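Local coordinates for protein betaine aldehyde dehydrogenase (Staphylococcus aureus subsp. aureus COL, PDB 4QTO) that catalyses the NAD-dependent oxidation of betaine aldehyde to glycine betaine, at residues T49-N54 and Q58-T63; L117-T122 and N344-D349; E426-A431 and A454-N459. All coordinates share one frame; numbering follows the deposited sequence.

Contact 1 of 3, residues T49-N54 and Q58-T63; sequences TRDIIN and QEVIFT
Thr63 and Asp51 face each other on adjacent antiparallel strands, and their side chains lie alongside one another, pointing the same way. The hydroxyl OG1 of Thr63 donates to OD1 of Asp51 over 2.7 Å. It meets that oxygen from above the carboxylate plane, 42° out of it. The torsion of Thr63 (chi1 -62°) turns OG1 to this carboxylate and sets CG2 anti to the backbone N, where the methyl packs on CB of Thr49 at 3.6 Å. Val60 lies on the same face as Asp51. Its CG1 and CG2 both lean on CB of Asp51, the nearer being CG1 at 3.8 Å.

Ile52 and Phe62 share the other face, which helices 111-122 and 211-223 help to cover. Their backbones are joined by a nearly straight bond from Ile52 N to Phe62 O, 2.8 Å. Ile52 O accepts from Ile61 N, also at 2.8 Å. Ile61 holds CG1 between its backbone N and carbonyl carbon (chi1 58°), which brings CG1 within 3.4 Å of Ile52 O. Its other branch, CG2, touches CB of Asn54 at 3.7 Å. The amide oxygen OD1 of Asn54 accepts a hydrogen bond from the backbone N of Tyr56, two residues on. CB of Arg50 points away from residues 58-63, and its NE forms a salt bridge with Glu66, just past the end of that strand.

Ile61 and Phe62 both stand opposite the single residue Ile52. This is a classic beta bulge, set in a two-stranded beta hairpin.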
loop_
_atom_site.group_PDB
_atom_site.type_symbol
_atom_site.label_atom_id
_atom_site.label_comp_id
_atom_site.label_asym_id
_atom_site.label_seq_id
_atom_site.Cartn_x
_atom_site.Cartn_y
_atom_site.Cartn_z
ATOM N N THR A 49 39.493 -14.798 -25.632
ATOM C CA THR A 49 38.269 -14.577 -26.393
ATOM C C THR A 49 37.461 -15.846 -26.502
ATOM O O THR A 49 37.958 -16.943 -26.217
ATOM C CB THR A 49 38.581 -14.072 -27.834
ATOM O OG1 THR A 49 39.374 -15.033 -28.555
ATOM C CG2 THR A 49 39.297 -12.731 -27.816
ATOM N N ARG A 50 36.235 -15.686 -26.980
ATOM C CA ARG A 50 35.294 -16.767 -27.178
ATOM C C ARG A 50 34.532 -16.551 -28.467
ATOM O O ARG A 50 34.095 -15.448 -28.764
ATOM C CB ARG A 50 34.304 -16.805 -26.001
ATOM C CG ARG A 50 33.147 -17.761 -26.220
ATOM C CD ARG A 50 32.175 -17.686 -25.054
ATOM N NE ARG A 50 32.785 -18.227 -23.834
ATOM C CZ ARG A 50 32.702 -19.470 -23.440
ATOM N NH1 ARG A 50 31.965 -20.328 -24.142
ATOM N NH2 ARG A 50 33.313 -19.837 -22.333
ATOM N N ASP A 51 34.429 -17.614 -29.262
ATOM C CA ASP A 51 33.651 -17.597 -30.496
ATOM C C ASP A 51 32.190 -17.961 -30.170
ATOM O O ASP A 51 31.916 -18.945 -29.454
ATOM C CB ASP A 51 34.201 -18.599 -31.505
ATOM C CG ASP A 51 35.528 -18.179 -32.099
ATOM O OD1 ASP A 51 35.992 -17.040 -31.920
ATOM O OD2 ASP A 51 36.121 -19.022 -32.782
ATOM N N ILE A 52 31.288 -17.118 -30.648
ATOM C CA ILE A 52 29.849 -17.209 -30.468
ATOM C C ILE A 52 29.306 -17.885 -31.732
ATOM O O ILE A 52 29.700 -17.547 -32.850
ATOM C CB ILE A 52 29.237 -15.806 -30.274
ATOM C CG1 ILE A 52 29.903 -15.121 -29.087
ATOM C CG2 ILE A 52 27.723 -15.866 -30.094
ATOM C CD1 ILE A 52 29.901 -15.932 -27.807
ATOM N N ILE A 53 28.377 -18.813 -31.531
ATOM C CA ILE A 53 27.829 -19.635 -32.594
ATOM C C ILE A 53 26.345 -19.372 -32.844
ATOM O O ILE A 53 25.607 -18.963 -31.931
ATOM C CB ILE A 53 27.985 -21.102 -32.133
ATOM C CG1 ILE A 53 29.462 -21.392 -31.794
ATOM C CG2 ILE A 53 27.462 -22.074 -33.155
ATOM C CD1 ILE A 53 29.676 -22.688 -31.025
ATOM N N ASN A 54 25.925 -19.589 -34.085
ATOM C CA ASN A 54 24.509 -19.532 -34.469
ATOM C C ASN A 54 24.037 -21.011 -34.387
ATOM O O ASN A 54 24.521 -21.847 -35.146
ATOM C CB ASN A 54 24.366 -19.030 -35.896
ATOM C CG ASN A 54 22.924 -19.093 -36.413
ATOM O OD1 ASN A 54 22.012 -19.629 -35.756
ATOM N ND2 ASN A 54 22.728 -18.604 -37.625
ATOM N N GLN A 58 25.547 -23.942 -36.693
ATOM C CA GLN A 58 26.773 -24.135 -35.917
ATOM C C GLN A 58 27.976 -23.320 -36.415
ATOM O O GLN A 58 29.101 -23.654 -36.116
ATOM C CB GLN A 58 27.111 -25.605 -35.743
ATOM C CG GLN A 58 25.989 -26.387 -35.073
ATOM C CD GLN A 58 26.378 -27.823 -34.773
ATOM O OE1 GLN A 58 27.130 -28.093 -33.839
ATOM N NE2 GLN A 58 25.817 -28.753 -35.524
ATOM N N GLU A 59 27.709 -22.240 -37.138
ATOM C CA GLU A 59 28.781 -21.391 -37.646
ATOM C C GLU A 59 29.141 -20.312 -36.637
ATOM O O GLU A 59 28.269 -19.823 -35.886
ATOM C CB GLU A 59 28.364 -20.728 -38.951
ATOM C CG GLU A 59 28.118 -21.723 -40.073
ATOM C CD GLU A 59 27.875 -21.053 -41.412
ATOM O OE1 GLU A 59 27.934 -19.802 -41.488
ATOM O OE2 GLU A 59 27.626 -21.786 -42.392
ATOM N N VAL A 60 30.429 -19.981 -36.603
ATOM C CA VAL A 60 30.909 -18.906 -35.739
ATOM C C VAL A 60 30.413 -17.627 -36.373
ATOM O O VAL A 60 30.675 -17.380 -37.553
ATOM C CB VAL A 60 32.440 -18.868 -35.635
ATOM C CG1 VAL A 60 32.881 -17.618 -34.884
ATOM C CG2 VAL A 60 32.967 -20.114 -34.956
ATOM N N ILE A 61 29.724 -16.808 -35.593
ATOM C CA ILE A 61 29.174 -15.554 -36.065
ATOM C C ILE A 61 29.849 -14.316 -35.448
ATOM O O ILE A 61 29.683 -13.218 -35.981
ATOM C CB ILE A 61 27.651 -15.441 -35.805
ATOM C CG1 ILE A 61 27.326 -15.594 -34.296
ATOM C CG2 ILE A 61 26.922 -16.428 -36.697
ATOM C CD1 ILE A 61 25.880 -15.422 -33.895
ATOM N N PHE A 62 30.584 -14.483 -34.342
ATOM C CA PHE A 62 31.180 -13.332 -33.652
ATOM C C PHE A 62 32.206 -13.829 -32.655
ATOM O O PHE A 62 32.177 -14.985 -32.245
ATOM C CB PHE A 62 30.078 -12.564 -32.914
ATOM C CG PHE A 62 30.363 -11.093 -32.687
ATOM C CD1 PHE A 62 30.539 -10.231 -33.759
ATOM C CD2 PHE A 62 30.347 -10.554 -31.409
ATOM C CE1 PHE A 62 30.755 -8.861 -33.552
ATOM C CE2 PHE A 62 30.564 -9.208 -31.206
ATOM C CZ PHE A 62 30.742 -8.361 -32.264
ATOM N N THR A 63 33.116 -12.941 -32.269
ATOM C CA THR A 63 34.135 -13.281 -31.279
ATOM C C THR A 63 34.151 -12.158 -30.247
ATOM O O THR A 63 34.263 -10.979 -30.612
ATOM C CB THR A 63 35.515 -13.442 -31.916
ATOM O OG1 THR A 63 35.468 -14.527 -32.857
ATOM C CG2 THR A 63 36.568 -13.751 -30.844
#

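Contact 2 of 3, residues L117-T122 and N344-D349; sequences LETLDT and NGFDAD
Thr119 and Gly345 mark the closest backbone approach, with their CA atoms 6.3 Å apart. Residues 117-122 form the last turn and a half of helix 111-122. Residues 344-349 have no regular structure, but Asn344 to Asp347 make a type I beta turn. Asn344 OD1 accepts from Phe346 N at 3.0 Å, which makes an Asx turn within it. Gly345 also shares a backbone hydrogen bond with Leu126, at the start of the next helix. The contact thus joins the end of one helix to the loop between helices 323-337 and 358-373, far along the chain.

No hydrogen bond crosses between the two segments. A CH-pi contact carries the packing. CG2 of Thr119 sits over the centre of the Phe346 ring, 3.7 Å from the centroid and 10° off the ring normal. The methyl is placed there by a chi1 of -80°, with CG2 anti to the backbone N. The hydroxyl OG1 of Thr119 is hydrogen-bonded to Ser129 OG and Lys124 O. Leu120 meets the far end of the ring: its CD1 lies 4.1 Å from CE2 of Phe346, and its backbone N is 3.9 Å from CZ of Phe346.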
loop_
_atom_site.group_PDB
_atom_site.type_symbol
_atom_site.label_atom_id
_atom_site.label_comp_id
_atom_site.label_asym_id
_atom_site.label_seq_id
_atom_site.Cartn_x
_atom_site.Cartn_y
_atom_site.Cartn_z
ATOM N N LEU A 117 19.202 -9.866 -34.006
ATOM C CA LEU A 117 20.368 -10.291 -33.259
ATOM C C LEU A 117 20.003 -11.417 -32.271
ATOM O O LEU A 117 20.761 -12.378 -32.102
ATOM C CB LEU A 117 20.934 -9.074 -32.524
ATOM C CG LEU A 117 22.294 -9.267 -31.880
ATOM C CD1 LEU A 117 23.274 -9.750 -32.934
ATOM C CD2 LEU A 117 22.757 -7.991 -31.210
ATOM N N GLU A 118 18.829 -11.316 -31.639
ATOM C CA GLU A 118 18.402 -12.319 -30.673
ATOM C C GLU A 118 18.125 -13.659 -31.375
ATOM O O GLU A 118 18.518 -14.719 -30.877
ATOM C CB GLU A 118 17.181 -11.847 -29.872
ATOM C CG GLU A 118 16.969 -12.557 -28.536
ATOM C CD GLU A 118 17.961 -12.104 -27.456
ATOM O OE1 GLU A 118 19.182 -12.214 -27.648
ATOM O OE2 GLU A 118 17.547 -11.685 -26.363
ATOM N N THR A 119 17.508 -13.614 -32.555
ATOM C CA THR A 119 17.245 -14.834 -33.314
ATOM C C THR A 119 18.549 -15.430 -33.815
ATOM O O THR A 119 18.718 -16.674 -33.811
ATOM C CB THR A 119 16.263 -14.535 -34.463
ATOM O OG1 THR A 119 14.954 -14.514 -33.908
ATOM C CG2 THR A 119 16.312 -15.566 -35.560
ATOM N N LEU A 120 19.492 -14.576 -34.222
ATOM C CA LEU A 120 20.777 -15.091 -34.700
ATOM C C LEU A 120 21.520 -15.830 -33.582
ATOM O O LEU A 120 22.088 -16.897 -33.805
ATOM C CB LEU A 120 21.662 -13.947 -35.212
ATOM C CG LEU A 120 22.988 -14.356 -35.851
ATOM C CD1 LEU A 120 22.737 -15.036 -37.173
ATOM C CD2 LEU A 120 23.862 -13.126 -36.046
ATOM N N ASP A 121 21.512 -15.245 -32.385
ATOM C CA ASP A 121 22.265 -15.787 -31.244
ATOM C C ASP A 121 21.595 -16.989 -30.586
ATOM O O ASP A 121 22.263 -17.932 -30.124
ATOM C CB ASP A 121 22.414 -14.651 -30.199
ATOM C CG ASP A 121 23.674 -14.777 -29.288
ATOM O OD1 ASP A 121 24.504 -15.693 -29.471
ATOM O OD2 ASP A 121 23.796 -13.920 -28.356
ATOM N N THR A 122 20.265 -16.971 -30.507
ATOM C CA THR A 122 19.561 -18.007 -29.734
ATOM C C THR A 122 18.766 -19.012 -30.540
ATOM O O THR A 122 18.294 -19.998 -29.977
ATOM C CB THR A 122 18.577 -17.394 -28.730
ATOM O OG1 THR A 122 17.450 -16.815 -29.423
ATOM C CG2 THR A 122 19.269 -16.353 -27.836
ATOM N N ASN A 344 14.913 -22.556 -39.944
ATOM C CA ASN A 344 15.645 -21.343 -39.611
ATOM C C ASN A 344 14.681 -20.337 -38.997
ATOM O O ASN A 344 13.626 -20.060 -39.559
ATOM C CB ASN A 344 16.222 -20.782 -40.918
ATOM C CG ASN A 344 17.199 -19.624 -40.725
ATOM O OD1 ASN A 344 17.249 -18.972 -39.691
ATOM N ND2 ASN A 344 17.963 -19.349 -41.783
ATOM N N GLY A 345 15.052 -19.764 -37.850
ATOM C CA GLY A 345 14.223 -18.752 -37.218
ATOM C C GLY A 345 13.968 -17.517 -38.076
ATOM O O GLY A 345 12.993 -16.791 -37.855
ATOM N N PHE A 346 14.837 -17.248 -39.053
ATOM C CA PHE A 346 14.611 -16.109 -39.955
ATOM C C PHE A 346 13.578 -16.382 -41.027
ATOM O O PHE A 346 13.122 -15.443 -41.684
ATOM C CB PHE A 346 15.909 -15.664 -40.588
ATOM C CG PHE A 346 16.829 -14.963 -39.626
ATOM C CD1 PHE A 346 16.579 -13.658 -39.265
ATOM C CD2 PHE A 346 17.965 -15.598 -39.125
ATOM C CE1 PHE A 346 17.442 -12.985 -38.399
ATOM C CE2 PHE A 346 18.823 -14.928 -38.261
ATOM C CZ PHE A 346 18.550 -13.627 -37.901
ATOM N N ASP A 347 13.230 -17.649 -41.253
ATOM C CA ASP A 347 12.255 -18.014 -42.299
ATOM C C ASP A 347 10.835 -17.943 -41.726
ATOM O O ASP A 347 10.545 -18.518 -40.675
ATOM C CB ASP A 347 12.569 -19.409 -42.869
ATOM C CG ASP A 347 13.870 -19.438 -43.707
ATOM O OD1 ASP A 347 14.312 -18.365 -44.198
ATOM O OD2 ASP A 347 14.442 -20.537 -43.913
ATOM N N ALA A 348 9.954 -17.245 -42.423
ATOM C CA ALA A 348 8.588 -17.006 -41.946
ATOM C C ALA A 348 7.749 -18.240 -41.659
ATOM O O ALA A 348 6.885 -18.196 -40.787
ATOM C CB ALA A 348 7.843 -16.095 -42.922
ATOM N N ASP A 349 8.005 -19.336 -42.370
ATOM C CA ASP A 349 7.246 -20.567 -42.177
ATOM C C ASP A 349 7.668 -21.382 -40.953
ATOM O O ASP A 349 6.935 -22.263 -40.505
ATOM C CB ASP A 349 7.373 -21.473 -43.400
ATOM C CG ASP A 349 6.619 -20.959 -44.606
ATOM O OD1 ASP A 349 5.863 -19.970 -44.490
ATOM O OD2 ASP A 349 6.767 -21.575 -45.675
#

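Contact 3 of 3, residues E426-A431 and A454-N459; sequences ETEQEA and AQRVAN
Glu428 and Arg456 join two neighbouring helices, 428-436 and 451-460, through a side-on salt bridge. Helix 451-460 is the connection of a beta-alpha-beta crossover between the adjacent parallel strands 443-447 and 465-468. It also faces other subunits. Ala458 O accepts from Lys504 of the second subunit, and in the conformer given Gln455 OE1 hydrogen-bonds Gln455 NE2 of a third.

The first segment begins just after strand 419-425 of the same sheet. Glu426 uses its backbone N to bond OE1 of Glu430, and its own OE1 takes a hydrogen bond from Asn323.

Thr427 follows as the N-cap. Its OG1 accepts from Glu430 N at 3.0 Å and ties down the first turn of the helix.

Glu428, the first helical residue, carries the contact. Its chain is extended, with CG anti to the backbone N (chi1 176°) and CD anti in turn, so the carboxylate stretches across to the other helix. On the way, its CG packs against CG2 of Val457 at 3.7 Å. The two side chains run past each other in opposite directions. Val457 is buried and also touches Val446 of strand 443-447.

Ala431 lies one turn on and is buried against Phe425.

The salt bridge of Glu428 completes the contact. The Arg456 chain bends at chi3 (-63°) and crosses Glu428 at about a right angle. The carboxylate and guanidinium planes are nearly coplanar, 25° apart. Arg456 NH2 donates to Glu428 OE1 at 2.9 Å, while Arg456 NE reaches the syn lone pair of Glu428 OE2 at 2.8 Å.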
loop_
_atom_site.group_PDB
_atom_site.type_symbol
_atom_site.label_atom_id
_atom_site.label_comp_id
_atom_site.label_asym_id
_atom_site.label_seq_id
_atom_site.Cartn_x
_atom_site.Cartn_y
_atom_site.Cartn_z
ATOM N N GLU A 426 -7.665 -38.844 -12.296
ATOM C CA GLU A 426 -9.072 -39.210 -12.242
ATOM C C GLU A 426 -9.957 -38.059 -11.774
ATOM O O GLU A 426 -11.013 -37.789 -12.356
ATOM C CB GLU A 426 -9.253 -40.417 -11.323
ATOM C CG GLU A 426 -10.640 -40.999 -11.298
ATOM C CD GLU A 426 -11.084 -41.575 -12.649
ATOM O OE1 GLU A 426 -10.231 -42.024 -13.460
ATOM O OE2 GLU A 426 -12.309 -41.596 -12.857
ATOM N N THR A 427 -9.531 -37.403 -10.705
ATOM C CA THR A 427 -10.283 -36.369 -10.049
ATOM C C THR A 427 -9.513 -35.055 -9.906
ATOM O O THR A 427 -8.303 -34.997 -10.031
ATOM C CB THR A 427 -10.593 -36.819 -8.588
ATOM O OG1 THR A 427 -9.366 -36.977 -7.848
ATOM C CG2 THR A 427 -11.379 -38.153 -8.541
ATOM N N GLU A 428 -10.247 -34.015 -9.565
ATOM C CA GLU A 428 -9.655 -32.723 -9.269
ATOM C C GLU A 428 -8.577 -32.851 -8.166
ATOM O O GLU A 428 -7.490 -32.277 -8.263
ATOM C CB GLU A 428 -10.810 -31.835 -8.849
ATOM C CG GLU A 428 -10.483 -30.475 -8.390
ATOM C CD GLU A 428 -11.744 -29.729 -7.918
ATOM O OE1 GLU A 428 -12.862 -30.031 -8.396
ATOM O OE2 GLU A 428 -11.564 -28.801 -7.106
ATOM N N GLN A 429 -8.882 -33.632 -7.127
ATOM C CA GLN A 429 -7.942 -33.846 -6.025
ATOM C C GLN A 429 -6.651 -34.512 -6.491
ATOM O O GLN A 429 -5.553 -34.116 -6.088
ATOM C CB GLN A 429 -8.607 -34.667 -4.904
ATOM C CG GLN A 429 -9.765 -33.948 -4.201
ATOM C CD GLN A 429 -11.071 -33.783 -5.009
ATOM O OE1 GLN A 429 -11.379 -34.515 -5.987
ATOM N NE2 GLN A 429 -11.889 -32.820 -4.551
ATOM N N GLU A 430 -6.778 -35.507 -7.362
ATOM C CA GLU A 430 -5.590 -36.191 -7.908
ATOM C C GLU A 430 -4.766 -35.252 -8.812
ATOM O O GLU A 430 -3.536 -35.264 -8.768
ATOM C CB GLU A 430 -5.961 -37.462 -8.662
ATOM C CG GLU A 430 -4.706 -38.235 -9.037
ATOM C CD GLU A 430 -4.940 -39.578 -9.721
ATOM O OE1 GLU A 430 -6.014 -39.823 -10.309
ATOM O OE2 GLU A 430 -4.008 -40.389 -9.659
ATOM N N ALA A 431 -5.433 -34.413 -9.599
ATOM C CA ALA A 431 -4.735 -33.430 -10.459
ATOM C C ALA A 431 -3.835 -32.527 -9.605
ATOM O O ALA A 431 -2.675 -32.276 -9.926
ATOM C CB ALA A 431 -5.725 -32.578 -11.249
ATOM N N ALA A 454 -11.683 -24.271 -11.920
ATOM C CA ALA A 454 -10.339 -23.806 -12.252
ATOM C C ALA A 454 -9.767 -22.947 -11.135
ATOM O O ALA A 454 -8.566 -23.077 -10.789
ATOM C CB ALA A 454 -10.332 -23.048 -13.549
ATOM N N GLN A 455 -10.598 -22.077 -10.566
ATOM C CA GLN A 455 -10.177 -21.215 -9.450
ATOM C C GLN A 455 -9.836 -22.061 -8.200
ATOM O O GLN A 455 -8.853 -21.790 -7.518
ATOM C CB GLN A 455 -11.252 -20.160 -9.165
ATOM C CG GLN A 455 -11.318 -19.115 -10.288
ATOM C CD GLN A 455 -12.453 -18.136 -10.207
ATOM O OE1 GLN A 455 -12.227 -16.933 -10.384
ATOM N NE2 GLN A 455 -13.687 -18.629 -9.976
ATOM N N ARG A 456 -10.624 -23.100 -7.906
ATOM C CA ARG A 456 -10.321 -23.975 -6.769
ATOM C C ARG A 456 -8.966 -24.639 -6.937
ATOM O O ARG A 456 -8.154 -24.725 -6.000
ATOM C CB ARG A 456 -11.323 -25.121 -6.580
ATOM C CG ARG A 456 -12.664 -24.745 -6.042
ATOM C CD ARG A 456 -13.385 -26.014 -5.565
ATOM N NE ARG A 456 -13.652 -26.982 -6.651
ATOM C CZ ARG A 456 -14.698 -26.940 -7.472
ATOM N NH1 ARG A 456 -15.611 -25.970 -7.425
ATOM N NH2 ARG A 456 -14.876 -27.902 -8.365
ATOM N N VAL A 457 -8.725 -25.146 -8.135
ATOM C CA VAL A 457 -7.454 -25.796 -8.416
ATOM C C VAL A 457 -6.318 -24.766 -8.314
ATOM O O VAL A 457 -5.281 -25.008 -7.673
ATOM C CB VAL A 457 -7.480 -26.492 -9.781
ATOM C CG1 VAL A 457 -6.112 -26.991 -10.184
ATOM C CG2 VAL A 457 -8.496 -27.623 -9.754
ATOM N N ALA A 458 -6.478 -23.606 -8.941
ATOM C CA ALA A 458 -5.412 -22.594 -8.904
ATOM C C ALA A 458 -5.011 -22.222 -7.476
ATOM O O ALA A 458 -3.836 -22.023 -7.200
ATOM C CB ALA A 458 -5.834 -21.353 -9.668
ATOM N N ASN A 459 -5.976 -22.135 -6.576
ATOM C CA ASN A 459 -5.653 -21.778 -5.205
ATOM C C ASN A 459 -4.842 -22.833 -4.467
ATOM O O ASN A 459 -4.156 -22.507 -3.492
ATOM C CB ASN A 459 -6.925 -21.410 -4.466
ATOM C CG ASN A 459 -7.384 -19.980 -4.801
ATOM O OD1 ASN A 459 -6.676 -18.995 -4.528
ATOM N ND2 ASN A 459 -8.552 -19.862 -5.416
#

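Overall arrangement
Contacts 1 and 2 are neighbours, with centres 15 Å apart, and they touch. The hairpin of contact 1 lies against the helix of contact 2: Ile61 CD1 packs on Leu120 CG at 3.6 Å, and Ile52 CG2 on Asp121 OD1 at 3.3 Å. Helix 111-122 thus meets the hairpin as well as the loop of Phe346. Contact 3 stands apart. Its centre is about 47 Å from that of contact 1, on the opposite side of the chain's centre, and about 39 Å from that of contact 2. It reaches two other subunits, whereas contacts 1 and 2 touch none. The Phe62 side chain of contact 1 is about 10 Å from a bound PEG fragment, not in contact with it.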